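Local coordinates for cell wall surface anchor protein (Streptococcus agalactiae, PDB 4Z1P) that probably serves as an adhesin on the streptococcal surface, presenting tandem C-terminal domains of the antigen I/II family and anchored to the cell wall, at residues F126-A129 with Y130-G134; V185-E189 with D190-I194; N262-Q265 with Y266-T269. All blocks are in the same frame, centred on the assembly; numbering follows the deposited sequence.

The three sites are local contacts spread along an elongated chain built of two successive antigen I/II-type domains, each with a four-stranded and a five-stranded antiparallel sheet. Interaction 1 comes first, at the end of helix 123-131 in the first domain. Its centre lies about 71 Å from that of interaction 2 and about 59 Å from that of interaction 3, on the opposite side of the chain's centre. Interactions 2 and 3 share the second domain, with about 8 Å between nearest atoms. The former turns the chain after edge strand 182-186 of one sheet; the latter leads into edge strand 267-272 of the other. All three thus mark places where regular structure ends or begins.

Interaction 1: F126-A129 with Y130-G134; sequences FYKA and YVQKG
Gln132 lays its CB over one face of the Tyr127 ring, 3.9 Å from CB to the ring centroid, in a CH-pi contact displaced toward the rim. From there the extended chain carries the amide past CE2 and CZ of the tyrosine, the two planes inclined by 39°. Glutamine suits this place because its methylenes cover an aromatic surface while its amide reaches polar partners. OE1 accepts Lys128 NZ at 2.7 Å, on a lone pair in the carbonyl plane, and also takes a proton from a water that donates to Lys128 O. Bends at chi2 and chi3 bring the lysine alongside the glutamine, both pointing the same way; Gln132 NE2 turns to Ile44 O.

On the buried side, branched Val131 fills the hollow between the rings of Phe126 and Tyr127. Its CG2 comes within 3.8 Å of Phe126 CD2, while its CB faces Tyr127 CD1 at 4.0 Å; Phe55 of strand 55-61 touches both Val131 and Tyr127. Phe126 CG lies opposite its own N (chi1 -169°), which turns the ring toward the following turn, where Tyr130 CB covers one face. The Phe126 and Tyr130 rings meet obliquely, their centroids 5.5 Å apart. Ala129 is small enough for the Tyr130 ring to settle against it, CB to CD2 3.6 Å, and the tyrosine hydroxyl bonds to Asp79.

Phe126 O accepts both the alpha-type bond from Tyr130 N and a wider one from Val131 N; with Gln132 N to Tyr127 O at 2.8 Å this makes a pi-type turn. Gly134, whose positive phi is easy for glycine, then turns the chain out of helix 123-131 through a type I turn begun at Val131. With its two bonds back into the last turn, this is a Schellman motif at the helix's C-terminal end.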
ATOM      1  N   PHE A 126      13.959  25.779  22.414  1.00 13.79           N
ATOM      2  CA  PHE A 126      12.840  25.272  21.665  1.00 13.11           C
ATOM      3  C   PHE A 126      11.514  25.800  22.238  1.00 14.16           C
ATOM      4  O   PHE A 126      10.549  26.147  21.481  1.00 13.95           O
ATOM      5  CB  PHE A 126      12.895  23.771  21.672  1.00 13.80           C
ATOM      6  CG  PHE A 126      11.951  23.123  20.723  1.00 13.11           C
ATOM      7  CD1 PHE A 126      12.275  23.021  19.400  1.00 14.24           C
ATOM      8  CD2 PHE A 126      10.717  22.614  21.164  1.00 14.63           C
ATOM      9  CE1 PHE A 126      11.407  22.448  18.491  1.00 13.99           C
ATOM     10  CE2 PHE A 126       9.828  22.044  20.246  1.00 14.88           C
ATOM     11  CZ  PHE A 126      10.189  21.967  18.913  1.00 16.31           C
ATOM     12  N   TYR A 127      11.451  25.829  23.543  1.00 13.77           N
ATOM     13  CA  TYR A 127      10.292  26.438  24.213  1.00 15.93           C
ATOM     14  C   TYR A 127      10.114  27.901  23.779  1.00 13.70           C
ATOM     15  O   TYR A 127       9.050  28.332  23.357  1.00 14.22           O
ATOM     16  CB  TYR A 127      10.531  26.400  25.704  1.00 15.36           C
ATOM     17  CG  TYR A 127       9.540  27.185  26.490  1.00 18.97           C
ATOM     18  CD1 TYR A 127       8.256  26.692  26.693  1.00 17.32           C
ATOM     19  CD2 TYR A 127       9.900  28.403  27.108  1.00 21.27           C
ATOM     20  CE1 TYR A 127       7.326  27.391  27.455  1.00 23.04           C
ATOM     21  CE2 TYR A 127       8.949  29.127  27.878  1.00 23.38           C
ATOM     22  CZ  TYR A 127       7.664  28.610  28.030  1.00 23.92           C
ATOM     23  OH  TYR A 127       6.705  29.270  28.797  1.00 28.22           O
ATOM     24  N   LYS A 128      11.193  28.660  23.813  1.00 17.47           N
ATOM     25  CA  LYS A 128      11.149  30.078  23.488  1.00 18.33           C
ATOM     26  C   LYS A 128      10.824  30.334  22.067  1.00 19.84           C
ATOM     27  O   LYS A 128       9.975  31.181  21.744  1.00 19.19           O
ATOM     28  CB  LYS A 128      12.437  30.808  23.921  1.00 22.96           C
ATOM     29  CG  LYS A 128      12.740  30.836  25.431  1.00 27.09           C
ATOM     30  CD  LYS A 128      11.767  31.621  26.322  1.00 30.79           C
ATOM     31  CE  LYS A 128      11.485  33.080  25.901  1.00 34.74           C
ATOM     32  NZ  LYS A 128      10.449  33.647  26.855  1.00 33.30           N
ATOM     33  N   ALA A 129      11.416  29.548  21.161  1.00 17.72           N
ATOM     34  CA  ALA A 129      11.184  29.787  19.761  1.00 16.97           C
ATOM     35  C   ALA A 129       9.896  29.234  19.191  1.00 15.27           C
ATOM     36  O   ALA A 129       9.362  29.795  18.230  1.00 15.64           O
ATOM     37  CB  ALA A 129      12.373  29.272  18.948  1.00 18.74           C
ATOM     38  N   TYR A 130       9.396  28.116  19.699  1.00 13.83           N
ATOM     39  CA  TYR A 130       8.277  27.446  19.078  1.00 13.58           C
ATOM     40  C   TYR A 130       7.129  27.168  20.051  1.00 14.10           C
ATOM     41  O   TYR A 130       6.017  27.600  19.782  1.00 17.25           O
ATOM     42  CB  TYR A 130       8.735  26.120  18.436  1.00 14.39           C
ATOM     43  CG  TYR A 130       9.708  26.437  17.327  1.00 12.72           C
ATOM     44  CD1 TYR A 130       9.285  26.948  16.155  1.00 13.56           C
ATOM     45  CD2 TYR A 130      11.066  26.288  17.529  1.00 13.00           C
ATOM     46  CE1 TYR A 130      10.181  27.348  15.157  1.00 13.41           C
ATOM     47  CE2 TYR A 130      11.985  26.654  16.542  1.00 13.68           C
ATOM     48  CZ  TYR A 130      11.528  27.204  15.383  1.00 14.26           C
ATOM     49  OH  TYR A 130      12.411  27.596  14.455  1.00 12.46           O
ATOM     50  N   VAL A 131       7.393  26.566  21.191  1.00 13.09           N
ATOM     51  CA  VAL A 131       6.259  26.113  22.065  1.00 13.80           C
ATOM     52  C   VAL A 131       5.519  27.347  22.601  1.00 14.17           C
ATOM     53  O   VAL A 131       4.287  27.447  22.484  1.00 13.68           O
ATOM     54  CB  VAL A 131       6.751  25.260  23.230  1.00 13.67           C
ATOM     55  CG1 VAL A 131       5.650  24.705  24.137  1.00 13.70           C
ATOM     56  CG2 VAL A 131       7.545  24.053  22.670  1.00 12.12           C
ATOM     57  N   GLN A 132       6.260  28.231  23.237  1.00 14.51           N
ATOM     58  CA  GLN A 132       5.686  29.457  23.816  1.00 17.73           C
ATOM     59  C   GLN A 132       5.014  30.372  22.804  1.00 16.00           C
ATOM     60  O   GLN A 132       4.088  31.159  23.131  1.00 16.65           O
ATOM     61  CB  GLN A 132       6.753  30.179  24.691  1.00 17.70           C
ATOM     62  CG  GLN A 132       6.177  31.229  25.609  1.00 19.74           C
ATOM     63  CD  GLN A 132       7.247  31.964  26.360  1.00 20.83           C
ATOM     64  OE1 GLN A 132       8.363  32.251  25.826  1.00 23.02           O
ATOM     65  NE2 GLN A 132       6.963  32.226  27.602  1.00 21.90           N
ATOM     66  N   LYS A 133       5.443  30.286  21.567  1.00 16.46           N
ATOM     67  CA  LYS A 133       4.794  30.967  20.465  1.00 16.31           C
ATOM     68  C   LYS A 133       3.600  30.224  19.871  1.00 15.73           C
ATOM     69  O   LYS A 133       2.965  30.704  18.971  1.00 15.36           O
ATOM     70  CB  LYS A 133       5.820  31.363  19.403  1.00 19.25           C
ATOM     71  CG  LYS A 133       6.882  32.338  19.973  1.00 18.71           C
ATOM     72  CD  LYS A 133       7.871  32.883  18.909  1.00 22.70           C
ATOM     73  CE  LYS A 133       8.935  33.786  19.587  1.00 21.92           C
ATOM     74  NZ  LYS A 133       9.827  34.184  18.459  1.00 24.75           N
ATOM     75  N   GLY A 134       3.308  29.038  20.355  1.00 13.56           N
ATOM     76  CA  GLY A 134       2.228  28.335  19.821  1.00 14.87           C
ATOM     77  C   GLY A 134       2.414  27.813  18.412  1.00 15.33           C
ATOM     78  O   GLY A 134       1.457  27.754  17.682  1.00 15.72           O
TER
HETATM   79  O   HOH W   1       8.735  33.120  23.236  1.00 15.97           O
HETATM   80  O   HOH W   2      10.448  31.677  16.638  1.00 21.46           O

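Interaction 2: V185-E189 with D190-I194; sequences VLDKE and DGKSI
Leu186 and Ser193 face each other as a single non-hydrogen-bonded antiparallel pair, flanked by Ile194 N to Val185 O at 2.9 Å and Asp187 N to Lys192 O at 3.1 Å, while a type II turn from Lys188 to Gly191 reverses the chain beyond them. Asp187 ties the neck of the turn with its side chain as well. Its CG sits between its own N and carbonyl carbon (chi1 59°), bringing OD1 to the backbone N of Lys192 at 2.8 Å. This N-H reaches the syn side of the carboxylate but 29° out of its plane. Short, acceptor-bearing aspartate fits such a bond well, and the Lys192 side chain crosses that of Asp187 at about a right angle, CG 3.6 Å from Asp187 OD2.

The loop follows strand 182-186, an edge strand of the four-stranded sheet in a domain consistent with the variant immunoglobulin-like (DEv-IgG) fold of antigen I/II C-terminal domains. Beneath the bridge, Val185 CG2 meets Ile194 CG1 at 3.9 Å, the two branched chains crossing at about a right angle; both also touch Val205 of strand 204-210, so apolar residues suit this buried end.

Polar residues occupy the tip. Glu189 and Asp190 point the same way, with Glu189 OE2 and Asp190 OD2 4.2 Å apart; a water donating to Glu189 OE2 and Asp190 OD1 probably eases the repulsion. Gly191, having no side chain, fits close beside Asp187 OD1 and Lys188 CG. Ser193 OG hydrogen-bonds to Asp184 OD1, in strand 182-186 just before Val185.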
ATOM      1  N   VAL A 185      -6.638 -24.668 -17.278  1.00 18.69           N
ATOM      2  CA  VAL A 185      -6.655 -25.082 -18.706  1.00 19.84           C
ATOM      3  C   VAL A 185      -7.938 -25.848 -18.896  1.00 20.93           C
ATOM      4  O   VAL A 185      -8.276 -26.724 -18.086  1.00 21.58           O
ATOM      5  CB  VAL A 185      -5.380 -25.799 -19.212  1.00 19.19           C
ATOM      6  CG1 VAL A 185      -4.943 -26.944 -18.323  1.00 20.05           C
ATOM      7  CG2 VAL A 185      -5.578 -26.241 -20.671  1.00 21.90           C
ATOM      8  N   LEU A 186      -8.723 -25.407 -19.894  1.00 20.30           N
ATOM      9  CA  LEU A 186     -10.110 -25.848 -20.018  1.00 19.48           C
ATOM     10  C   LEU A 186     -10.264 -26.397 -21.427  1.00 21.48           C
ATOM     11  O   LEU A 186      -9.456 -26.069 -22.354  1.00 20.45           O
ATOM     12  CB  LEU A 186     -11.117 -24.726 -19.835  1.00 21.55           C
ATOM     13  CG  LEU A 186     -10.941 -23.664 -18.755  1.00 22.76           C
ATOM     14  CD1 LEU A 186     -11.918 -22.499 -18.831  1.00 24.50           C
ATOM     15  CD2 LEU A 186     -11.089 -24.377 -17.443  1.00 24.78           C
ATOM     16  N   ASP A 187     -11.282 -27.216 -21.611  1.00 22.16           N
ATOM     17  CA  ASP A 187     -11.620 -27.632 -22.996  1.00 23.16           C
ATOM     18  C   ASP A 187     -12.173 -26.447 -23.803  1.00 24.41           C
ATOM     19  O   ASP A 187     -12.029 -26.394 -25.027  1.00 25.47           O
ATOM     20  CB  ASP A 187     -12.571 -28.807 -23.001  1.00 24.84           C
ATOM     21  CG  ASP A 187     -13.850 -28.535 -22.295  1.00 24.28           C
ATOM     22  OD1 ASP A 187     -13.956 -27.604 -21.453  1.00 30.36           O
ATOM     23  OD2 ASP A 187     -14.743 -29.347 -22.507  1.00 27.17           O
ATOM     24  N   LYS A 188     -12.769 -25.488 -23.106  1.00 25.34           N
ATOM     25  CA  LYS A 188     -13.242 -24.252 -23.705  1.00 28.04           C
ATOM     26  C   LYS A 188     -13.699 -23.356 -22.575  1.00 25.81           C
ATOM     27  O   LYS A 188     -14.010 -23.841 -21.473  1.00 24.57           O
ATOM     28  CB  LYS A 188     -14.512 -24.513 -24.551  1.00 32.49           C
ATOM     29  CG  LYS A 188     -15.612 -25.185 -23.712  1.00 37.69           C
ATOM     30  CD  LYS A 188     -17.039 -24.702 -23.950  1.00 48.18           C
ATOM     31  CE  LYS A 188     -17.753 -25.601 -24.943  1.00 51.43           C
ATOM     32  NZ  LYS A 188     -16.980 -25.572 -26.222  1.00 55.84           N
ATOM     33  N   GLU A 189     -13.829 -22.079 -22.880  1.00 26.85           N
ATOM     34  CA  GLU A 189     -14.417 -21.104 -21.963  1.00 30.05           C
ATOM     35  C   GLU A 189     -15.766 -21.631 -21.513  1.00 29.75           C
ATOM     36  O   GLU A 189     -16.482 -22.229 -22.323  1.00 31.00           O
ATOM     37  CB  GLU A 189     -14.568 -19.768 -22.648  1.00 30.15           C
ATOM     38  CG  GLU A 189     -15.267 -18.756 -21.768  1.00 35.62           C
ATOM     39  CD  GLU A 189     -15.484 -17.428 -22.473  1.00 35.98           C
ATOM     40  OE1 GLU A 189     -15.217 -17.320 -23.697  1.00 36.13           O
ATOM     41  OE2 GLU A 189     -15.891 -16.499 -21.763  1.00 29.56           O
ATOM     42  N   ASP A 190     -16.062 -21.452 -20.223  1.00 27.88           N
ATOM     43  CA  ASP A 190     -17.202 -22.056 -19.518  1.00 32.43           C
ATOM     44  C   ASP A 190     -17.338 -23.589 -19.500  1.00 33.96           C
ATOM     45  O   ASP A 190     -18.369 -24.112 -19.024  1.00 36.03           O
ATOM     46  CB  ASP A 190     -18.540 -21.457 -20.000  1.00 35.74           C
ATOM     47  CG  ASP A 190     -18.541 -19.949 -19.942  1.00 36.76           C
ATOM     48  OD1 ASP A 190     -18.139 -19.395 -18.891  1.00 42.14           O
ATOM     49  OD2 ASP A 190     -18.919 -19.334 -20.953  1.00 37.44           O
ATOM     50  N   GLY A 191     -16.310 -24.302 -19.945  1.00 30.49           N
ATOM     51  CA  GLY A 191     -16.310 -25.759 -19.969  1.00 31.39           C
ATOM     52  C   GLY A 191     -15.719 -26.331 -18.702  1.00 32.36           C
ATOM     53  O   GLY A 191     -15.933 -25.783 -17.633  1.00 39.39           O
ATOM     54  N   LYS A 192     -14.924 -27.392 -18.826  1.00 29.01           N
ATOM     55  CA  LYS A 192     -14.395 -28.118 -17.676  1.00 28.53           C
ATOM     56  C   LYS A 192     -12.912 -27.997 -17.646  1.00 25.25           C
ATOM     57  O   LYS A 192     -12.269 -27.844 -18.712  1.00 24.66           O
ATOM     58  CB  LYS A 192     -14.771 -29.597 -17.796  1.00 31.76           C
ATOM     59  CG  LYS A 192     -14.234 -30.269 -19.071  1.00 32.80           C
ATOM     60  CD  LYS A 192     -14.545 -31.766 -19.125  1.00 37.50           C
ATOM     61  CE  LYS A 192     -14.226 -32.296 -20.517  1.00 38.94           C
ATOM     62  NZ  LYS A 192     -13.515 -33.600 -20.445  1.00 39.89           N
ATOM     63  N   SER A 193     -12.324 -28.047 -16.448  1.00 23.07           N
ATOM     64  CA  SER A 193     -10.837 -28.149 -16.344  1.00 23.06           C
ATOM     65  C   SER A 193     -10.323 -29.449 -16.905  1.00 21.32           C
ATOM     66  O   SER A 193     -10.931 -30.500 -16.681  1.00 20.74           O
ATOM     67  CB  SER A 193     -10.354 -28.023 -14.882  1.00 22.23           C
ATOM     68  OG  SER A 193      -8.944 -28.129 -14.861  1.00 21.32           O
ATOM     69  N   ILE A 194      -9.209 -29.392 -17.649  1.00 20.05           N
ATOM     70  CA  ILE A 194      -8.581 -30.554 -18.271  1.00 19.69           C
ATOM     71  C   ILE A 194      -7.128 -30.611 -17.820  1.00 19.16           C
ATOM     72  O   ILE A 194      -6.253 -31.235 -18.461  1.00 19.36           O
ATOM     73  CB  ILE A 194      -8.700 -30.533 -19.825  1.00 22.82           C
ATOM     74  CG1 ILE A 194      -7.997 -29.289 -20.473  1.00 21.81           C
ATOM     75  CG2 ILE A 194     -10.168 -30.645 -20.191  1.00 23.51           C
ATOM     76  CD1 ILE A 194      -7.965 -29.279 -22.015  1.00 22.50           C
TER
HETATM   77  O   HOH W   3     -16.913 -17.081 -19.454  1.00 44.50           O

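Interaction 3: N262-Q265 with Y266-T269; sequences NLVQ and YTET
Gln265 lies along one face of the ring of its neighbour Tyr266, both side chains pointing the same way, in a short 3-10 turn that delivers the chain into edge strand 267-272 of the five-stranded sheet. An Asx turn opens the approach: Asn262 OD1 accepts from Val264 N, a use for which the short amide of asparagine is well matched. Leu263 O then receives Tyr266 N at 2.9 Å, closing the turn, with the donor above the carbonyl plane.

The glutamine can be followed atom by atom. CB lies beside the backbone N of Tyr266. A chi1 of 66° swings CG in over the ring, where Gln265 CG stands 3.4 Å from the centroid of the Tyr266 ring and only 4° off the normal, a CH-pi contact. The extended chain next puts Gln265 CD above Tyr266 CZ at 3.5 Å. At the tip the amide and ring planes differ by 3°, so the flat group is stacked on the aromatic surface. OE1 lies toward the hydroxyl end, and Gln265 NE2 is 3.8 Å from Tyr266 CE1. Glutamine, with two flexible methylenes ending in a flat amide, can cover a ring in this way while its end stays polar; as Gln265 also touches a crystal neighbour, the lattice may influence its pose.

The tyrosine also stacks with Phe286, and its CD2 meets Leu263 CD2 at 4.0 Å. Leucine is apt here, since its side chain is buried and also touches Ile257 and Phe282. Where the strand begins, Thr267 N bonds to Val264 O at 3.0 Å. The buried Thr267 side chain touches Val243 and Phe282, which suits a residue with a methyl, while Thr267 OG1 lies 2.9 Å from Val264 O.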
ATOM      1  N   ASN A 262     -17.495  -7.788 -22.410  1.00 24.55           N
ATOM      2  CA  ASN A 262     -16.242  -7.965 -23.123  1.00 23.71           C
ATOM      3  C   ASN A 262     -15.476  -6.643 -22.988  1.00 24.53           C
ATOM      4  O   ASN A 262     -16.035  -5.598 -23.341  1.00 20.76           O
ATOM      5  CB  ASN A 262     -16.513  -8.256 -24.629  1.00 25.94           C
ATOM      6  CG  ASN A 262     -15.251  -8.581 -25.383  1.00 27.33           C
ATOM      7  OD1 ASN A 262     -14.213  -8.015 -25.140  1.00 26.11           O
ATOM      8  ND2 ASN A 262     -15.311  -9.587 -26.233  1.00 32.20           N
ATOM      9  N   LEU A 263     -14.212  -6.673 -22.535  1.00 21.34           N
ATOM     10  CA  LEU A 263     -13.424  -5.471 -22.271  1.00 21.27           C
ATOM     11  C   LEU A 263     -12.328  -5.228 -23.303  1.00 20.74           C
ATOM     12  O   LEU A 263     -11.418  -4.427 -23.077  1.00 22.09           O
ATOM     13  CB  LEU A 263     -12.820  -5.518 -20.847  1.00 21.01           C
ATOM     14  CG  LEU A 263     -13.802  -5.694 -19.685  1.00 21.14           C
ATOM     15  CD1 LEU A 263     -13.068  -5.953 -18.372  1.00 21.98           C
ATOM     16  CD2 LEU A 263     -14.690  -4.485 -19.513  1.00 22.28           C
ATOM     17  N   VAL A 264     -12.393  -5.908 -24.443  1.00 20.82           N
ATOM     18  CA  VAL A 264     -11.279  -5.812 -25.390  1.00 22.07           C
ATOM     19  C   VAL A 264     -10.925  -4.380 -25.761  1.00 21.05           C
ATOM     20  O   VAL A 264      -9.757  -4.089 -26.020  1.00 19.60           O
ATOM     21  CB  VAL A 264     -11.530  -6.571 -26.704  1.00 23.65           C
ATOM     22  CG1 VAL A 264     -12.764  -6.035 -27.425  1.00 27.46           C
ATOM     23  CG2 VAL A 264     -10.299  -6.476 -27.641  1.00 27.64           C
ATOM     24  N   GLN A 265     -11.933  -3.519 -25.830  1.00 22.01           N
ATOM     25  CA  GLN A 265     -11.736  -2.133 -26.317  1.00 21.40           C
ATOM     26  C   GLN A 265     -10.783  -1.325 -25.398  1.00 21.55           C
ATOM     27  O   GLN A 265     -10.113  -0.386 -25.857  1.00 21.93           O
ATOM     28  CB  GLN A 265     -13.064  -1.427 -26.496  1.00 21.02           C
ATOM     29  CG  GLN A 265     -13.834  -1.174 -25.208  1.00 23.17           C
ATOM     30  CD  GLN A 265     -15.132  -0.435 -25.374  1.00 24.68           C
ATOM     31  OE1 GLN A 265     -16.201  -0.967 -25.041  1.00 26.84           O
ATOM     32  NE2 GLN A 265     -15.058   0.836 -25.802  1.00 20.81           N
ATOM     33  N   TYR A 266     -10.632  -1.801 -24.160  1.00 23.37           N
ATOM     34  CA  TYR A 266      -9.837  -1.124 -23.123  1.00 20.76           C
ATOM     35  C   TYR A 266      -8.491  -1.793 -22.943  1.00 22.51           C
ATOM     36  O   TYR A 266      -7.757  -1.539 -21.936  1.00 22.33           O
ATOM     37  CB  TYR A 266     -10.591  -1.183 -21.828  1.00 22.65           C
ATOM     38  CG  TYR A 266     -12.018  -0.667 -21.915  1.00 22.88           C
ATOM     39  CD1 TYR A 266     -12.317   0.654 -22.291  1.00 23.40           C
ATOM     40  CD2 TYR A 266     -13.065  -1.492 -21.571  1.00 25.30           C
ATOM     41  CE1 TYR A 266     -13.635   1.121 -22.295  1.00 23.68           C
ATOM     42  CE2 TYR A 266     -14.382  -1.036 -21.599  1.00 25.11           C
ATOM     43  CZ  TYR A 266     -14.657   0.248 -21.980  1.00 24.32           C
ATOM     44  OH  TYR A 266     -15.978   0.628 -21.954  1.00 25.40           O
ATOM     45  N   THR A 267      -8.131  -2.657 -23.891  1.00 21.98           N
ATOM     46  CA  THR A 267      -6.887  -3.431 -23.795  1.00 21.91           C
ATOM     47  C   THR A 267      -6.131  -3.468 -25.060  1.00 23.49           C
ATOM     48  O   THR A 267      -6.644  -3.095 -26.118  1.00 22.24           O
ATOM     49  CB  THR A 267      -7.163  -4.905 -23.426  1.00 23.57           C
ATOM     50  OG1 THR A 267      -7.839  -5.576 -24.515  1.00 22.33           O
ATOM     51  CG2 THR A 267      -8.033  -4.995 -22.191  1.00 21.11           C
ATOM     52  N   GLU A 268      -4.896  -3.944 -24.942  1.00 24.52           N
ATOM     53  CA  GLU A 268      -3.999  -4.174 -26.072  1.00 24.40           C
ATOM     54  C   GLU A 268      -3.418  -5.567 -25.807  1.00 24.74           C
ATOM     55  O   GLU A 268      -2.982  -5.885 -24.667  1.00 21.54           O
ATOM     56  CB  GLU A 268      -2.856  -3.124 -26.124  1.00 29.30           C
ATOM     57  CG  GLU A 268      -3.216  -1.703 -26.605  1.00 34.03           C
ATOM     58  CD  GLU A 268      -3.871  -1.650 -28.011  1.00 39.94           C
ATOM     59  OE1 GLU A 268      -4.609  -0.662 -28.282  1.00 46.54           O
ATOM     60  OE2 GLU A 268      -3.666  -2.574 -28.854  1.00 37.01           O
ATOM     61  N   THR A 269      -3.426  -6.400 -26.843  1.00 22.38           N
ATOM     62  CA  THR A 269      -2.847  -7.716 -26.799  1.00 22.84           C
ATOM     63  C   THR A 269      -1.686  -7.683 -27.711  1.00 27.73           C
ATOM     64  O   THR A 269      -1.802  -7.090 -28.791  1.00 29.65           O
ATOM     65  CB  THR A 269      -3.866  -8.733 -27.292  1.00 22.24           C
ATOM     66  OG1 THR A 269      -4.884  -8.884 -26.283  1.00 21.50           O
ATOM     67  CG2 THR A 269      -3.185 -10.057 -27.524  1.00 23.64           C
TER